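Local coordinates for protein putative mandelate racemase/muconate lactonizing enzyme (Bordetella bronchiseptica, PDB 3DDM) that is of uncharacterised function but belongs to the mandelate racemase/muconate lactonizing enzyme family of the enolase superfamily, at residues A[113-125]-A[280-292]. The protein carries 1 engineered substitution. Sequence-based numbering, arbitrary orientation.
Sequences LAQAIAGLDIALC and PDLAKWGGFSGCL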
loop_
_atom_site.group_PDB
_atom_site.type_symbol
_atom_site.label_atom_id
_atom_site.label_comp_id
_atom_site.label_asym_id
_atom_site.label_seq_id
_atom_site.Cartn_x
_atom_site.Cartn_y
_atom_site.Cartn_z
ATOM N N LEU A 113 -3.971 5.110 2.238
ATOM C CA LEU A 113 -3.884 6.444 2.821
ATOM C C LEU A 113 -4.296 7.542 1.842
ATOM O O LEU A 113 -5.043 8.445 2.209
ATOM C CB LEU A 113 -2.463 6.704 3.315
ATOM C CG LEU A 113 -2.044 6.003 4.604
ATOM C CD1 LEU A 113 -0.524 6.002 4.694
ATOM C CD2 LEU A 113 -2.680 6.695 5.804
ATOM N N ALA A 114 -3.813 7.483 0.606
ATOM C CA ALA A 114 -4.183 8.506 -0.372
ATOM C C ALA A 114 -5.694 8.511 -0.578
ATOM O O ALA A 114 -6.333 9.573 -0.630
ATOM C CB ALA A 114 -3.495 8.252 -1.685
ATOM N N GLN A 115 -6.251 7.309 -0.688
ATOM C CA GLN A 115 -7.670 7.113 -0.900
ATOM C C GLN A 115 -8.490 7.678 0.261
ATOM O O GLN A 115 -9.466 8.424 0.059
ATOM C CB GLN A 115 -7.942 5.621 -1.104
ATOM C CG GLN A 115 -7.582 5.128 -2.509
ATOM C CD GLN A 115 -6.827 3.799 -2.525
ATOM O OE1 GLN A 115 -7.197 2.842 -1.846
ATOM N NE2 GLN A 115 -5.773 3.738 -3.322
ATOM N N ALA A 116 -8.097 7.336 1.481
ATOM C CA ALA A 116 -8.810 7.854 2.637
ATOM C C ALA A 116 -8.694 9.378 2.629
ATOM O O ALA A 116 -9.668 10.079 2.899
ATOM C CB ALA A 116 -8.224 7.282 3.919
ATOM N N ILE A 117 -7.509 9.889 2.305
ATOM C CA ILE A 117 -7.299 11.329 2.277
ATOM C C ILE A 117 -8.174 11.967 1.202
ATOM O O ILE A 117 -8.822 12.976 1.449
ATOM C CB ILE A 117 -5.795 11.674 2.049
ATOM C CG1 ILE A 117 -4.992 11.338 3.318
ATOM C CG2 ILE A 117 -5.621 13.145 1.725
ATOM C CD1 ILE A 117 -3.499 11.719 3.267
ATOM N N ALA A 118 -8.214 11.376 0.015
ATOM C CA ALA A 118 -9.040 11.918 -1.068
ATOM C C ALA A 118 -10.521 11.984 -0.652
ATOM O O ALA A 118 -11.200 12.980 -0.905
ATOM C CB ALA A 118 -8.880 11.065 -2.333
ATOM N N GLY A 119 -11.017 10.923 -0.021
ATOM C CA GLY A 119 -12.395 10.919 0.423
ATOM C C GLY A 119 -12.688 12.055 1.399
ATOM O O GLY A 119 -13.749 12.692 1.321
ATOM N N LEU A 120 -11.763 12.314 2.323
ATOM C CA LEU A 120 -11.943 13.388 3.299
ATOM C C LEU A 120 -11.863 14.770 2.661
ATOM O O LEU A 120 -12.476 15.722 3.163
ATOM C CB LEU A 120 -10.914 13.275 4.424
ATOM C CG LEU A 120 -11.253 12.205 5.466
ATOM C CD1 LEU A 120 -10.141 12.082 6.497
ATOM C CD2 LEU A 120 -12.562 12.577 6.136
ATOM N N ASP A 121 -11.123 14.901 1.559
ATOM C CA ASP A 121 -11.036 16.199 0.898
ATOM C C ASP A 121 -12.366 16.490 0.202
ATOM O O ASP A 121 -12.863 17.623 0.216
ATOM C CB ASP A 121 -9.902 16.234 -0.131
ATOM C CG ASP A 121 -9.642 17.646 -0.655
ATOM O OD1 ASP A 121 -10.086 17.964 -1.789
ATOM O OD2 ASP A 121 -9.006 18.439 0.090
ATOM N N ILE A 122 -12.937 15.455 -0.407
ATOM C CA ILE A 122 -14.214 15.584 -1.093
ATOM C C ILE A 122 -15.281 16.065 -0.102
ATOM O O ILE A 122 -16.149 16.857 -0.455
ATOM C CB ILE A 122 -14.656 14.228 -1.710
ATOM C CG1 ILE A 122 -13.777 13.887 -2.917
ATOM C CG2 ILE A 122 -16.125 14.280 -2.078
ATOM C CD1 ILE A 122 -14.057 12.522 -3.523
ATOM N N ALA A 123 -15.200 15.594 1.137
ATOM C CA ALA A 123 -16.159 15.980 2.160
ATOM C C ALA A 123 -15.930 17.403 2.679
ATOM O O ALA A 123 -16.886 18.124 2.968
ATOM C CB ALA A 123 -16.111 14.982 3.319
ATOM N N LEU A 124 -14.665 17.801 2.815
ATOM C CA LEU A 124 -14.351 19.146 3.292
ATOM C C LEU A 124 -14.754 20.182 2.241
ATOM O O LEU A 124 -15.201 21.286 2.583
ATOM C CB LEU A 124 -12.861 19.267 3.615
ATOM C CG LEU A 124 -12.428 18.559 4.897
ATOM C CD1 LEU A 124 -10.921 18.617 5.034
ATOM C CD2 LEU A 124 -13.104 19.209 6.092
ATOM N N CYS A 125 -14.595 19.831 0.967
ATOM C CA CYS A 125 -14.985 20.733 -0.112
ATOM C C CYS A 125 -16.508 20.785 -0.194
ATOM O O CYS A 125 -17.088 21.839 -0.446
ATOM C CB CYS A 125 -14.420 20.262 -1.451
ATOM S SG CYS A 125 -12.662 20.507 -1.621
ATOM N N PRO A 280 -7.606 11.370 -13.807
ATOM C CA PRO A 280 -7.403 11.219 -12.362
ATOM C C PRO A 280 -8.712 10.861 -11.631
ATOM O O PRO A 280 -9.769 11.459 -11.891
ATOM C CB PRO A 280 -6.845 12.580 -11.946
ATOM C CG PRO A 280 -7.395 13.529 -12.996
ATOM C CD PRO A 280 -7.246 12.725 -14.263
ATOM N N ASP A 281 -8.637 9.877 -10.731
ATOM C CA ASP A 281 -9.795 9.429 -9.947
ATOM C C ASP A 281 -9.800 10.234 -8.648
ATOM O O ASP A 281 -9.130 9.874 -7.682
ATOM C CB ASP A 281 -9.671 7.938 -9.632
ATOM C CG ASP A 281 -10.948 7.352 -9.082
ATOM O OD1 ASP A 281 -11.646 8.054 -8.323
ATOM O OD2 ASP A 281 -11.251 6.183 -9.402
ATOM N N LEU A 282 -10.571 11.316 -8.620
ATOM C CA LEU A 282 -10.595 12.187 -7.453
ATOM C C LEU A 282 -10.903 11.498 -6.125
ATOM O O LEU A 282 -10.567 12.031 -5.072
ATOM C CB LEU A 282 -11.523 13.385 -7.705
ATOM C CG LEU A 282 -12.832 13.539 -6.949
ATOM C CD1 LEU A 282 -13.407 14.899 -7.243
ATOM C CD2 LEU A 282 -13.792 12.452 -7.364
ATOM N N ALA A 283 -11.506 10.311 -6.167
ATOM C CA ALA A 283 -11.797 9.572 -4.925
ATOM C C ALA A 283 -10.624 8.641 -4.558
ATOM O O ALA A 283 -10.555 8.101 -3.450
ATOM C CB ALA A 283 -13.077 8.763 -5.069
ATOM N N LYS A 284 -9.702 8.465 -5.500
ATOM C CA LYS A 284 -8.542 7.620 -5.278
ATOM C C LYS A 284 -7.387 8.484 -4.789
ATOM O O LYS A 284 -6.661 8.095 -3.872
ATOM C CB LYS A 284 -8.153 6.911 -6.571
ATOM C CG LYS A 284 -8.054 5.401 -6.445
ATOM C CD LYS A 284 -7.749 4.750 -7.788
ATOM C CE LYS A 284 -7.212 3.354 -7.602
ATOM N NZ LYS A 284 -6.627 2.809 -8.854
ATOM N N TRP A 285 -7.222 9.659 -5.399
ATOM C CA TRP A 285 -6.153 10.573 -4.998
ATOM C C TRP A 285 -6.456 12.078 -5.106
ATOM O O TRP A 285 -7.165 12.538 -6.007
ATOM C CB TRP A 285 -4.863 10.297 -5.787
ATOM C CG TRP A 285 -3.802 11.299 -5.439
ATOM C CD1 TRP A 285 -2.980 11.277 -4.343
ATOM C CD2 TRP A 285 -3.564 12.561 -6.090
ATOM N NE1 TRP A 285 -2.250 12.449 -4.268
ATOM C CE2 TRP A 285 -2.589 13.252 -5.325
ATOM C CE3 TRP A 285 -4.085 13.177 -7.241
ATOM C CZ2 TRP A 285 -2.124 14.528 -5.675
ATOM C CZ3 TRP A 285 -3.624 14.447 -7.590
ATOM C CH2 TRP A 285 -2.648 15.109 -6.804
ATOM N N GLY A 286 -5.890 12.830 -4.165
ATOM C CA GLY A 286 -6.020 14.275 -4.142
ATOM C C GLY A 286 -7.364 14.920 -3.881
ATOM O O GLY A 286 -7.424 16.008 -3.299
ATOM N N GLY A 287 -8.443 14.271 -4.304
ATOM C CA GLY A 287 -9.751 14.861 -4.109
ATOM C C GLY A 287 -9.801 16.089 -4.994
ATOM O O GLY A 287 -9.124 16.142 -6.021
ATOM N N PHE A 288 -10.587 17.085 -4.604
ATOM C CA PHE A 288 -10.688 18.304 -5.395
ATOM C C PHE A 288 -9.408 19.124 -5.266
ATOM O O PHE A 288 -8.833 19.574 -6.259
ATOM C CB PHE A 288 -11.886 19.125 -4.927
ATOM C CG PHE A 288 -13.206 18.504 -5.258
ATOM C CD1 PHE A 288 -13.612 18.378 -6.588
ATOM C CD2 PHE A 288 -14.060 18.082 -4.244
ATOM C CE1 PHE A 288 -14.855 17.847 -6.910
ATOM C CE2 PHE A 288 -15.308 17.547 -4.546
ATOM C CZ PHE A 288 -15.710 17.428 -5.886
ATOM N N SER A 289 -8.962 19.309 -4.034
ATOM C CA SER A 289 -7.752 20.070 -3.786
ATOM C C SER A 289 -6.619 19.617 -4.711
ATOM O O SER A 289 -5.882 20.445 -5.253
ATOM C CB SER A 289 -7.333 19.910 -2.326
ATOM O OG SER A 289 -8.421 20.224 -1.485
ATOM N N GLY A 290 -6.493 18.306 -4.901
ATOM C CA GLY A 290 -5.439 17.798 -5.756
ATOM C C GLY A 290 -5.778 17.700 -7.236
ATOM O O GLY A 290 -4.984 18.108 -8.086
ATOM N N CYS A 291 -6.964 17.194 -7.556
ATOM C CA CYS A 291 -7.342 17.000 -8.951
ATOM C C CYS A 291 -7.768 18.208 -9.776
ATOM O O CYS A 291 -7.617 18.186 -10.997
ATOM C CB CYS A 291 -8.417 15.914 -9.041
ATOM S SG CYS A 291 -7.867 14.279 -8.461
ATOM N N LEU A 292 -8.309 19.248 -9.146
ATOM C CA LEU A 292 -8.719 20.421 -9.916
ATOM C C LEU A 292 -7.504 20.980 -10.662
ATOM O O LEU A 292 -7.543 21.148 -11.891
ATOM C CB LEU A 292 -9.328 21.498 -9.007
ATOM C CG LEU A 292 -9.805 22.803 -9.682
ATOM C CD1 LEU A 292 -10.832 22.491 -10.784
ATOM C CD2 LEU A 292 -10.409 23.748 -8.610
HETATM O O HOH W 1 -4.842 11.841 -1.964
#
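The carboxylate of D121 grips the start of helix 287-300 through S289. S289 N donates to D121 OD1 at 2.8 Å, and the bond is nearly straight (168°). It reaches the syn side of the oxygen, 32° out of the carboxylate plane. S289 OG donates to D121 OD2; the modelled length is very short and doubtful. CG of D121 lies opposite its backbone N (chi1 -170°), which carries the carboxylate to S289. A water joins the backbones near W285: it donates to A114 O and accepts from G286 N at 2.6 Å. A118 CB lies against L282 O at 3.4 Å, and the G287 backbone comes close to A118 on helix 110-131. Beyond, I122 CD1 meets L282 CG at 3.8 Å, while C125 CB approaches F288 CD2 obliquely at 3.6 Å. Q115 CG packs on K284 CG at 4.0 Å, and K284 O sits close to Q115 CA and CG. Q115 OE1 is bonded to R69. K284 NZ makes a salt bridge with E258 and a hydrogen bond to Q106 O of the second subunit. The contact joins the N-terminal domain to the barrel domain. The N-terminal end of helix 287-300 would probably stabilise D121 as a buried anion.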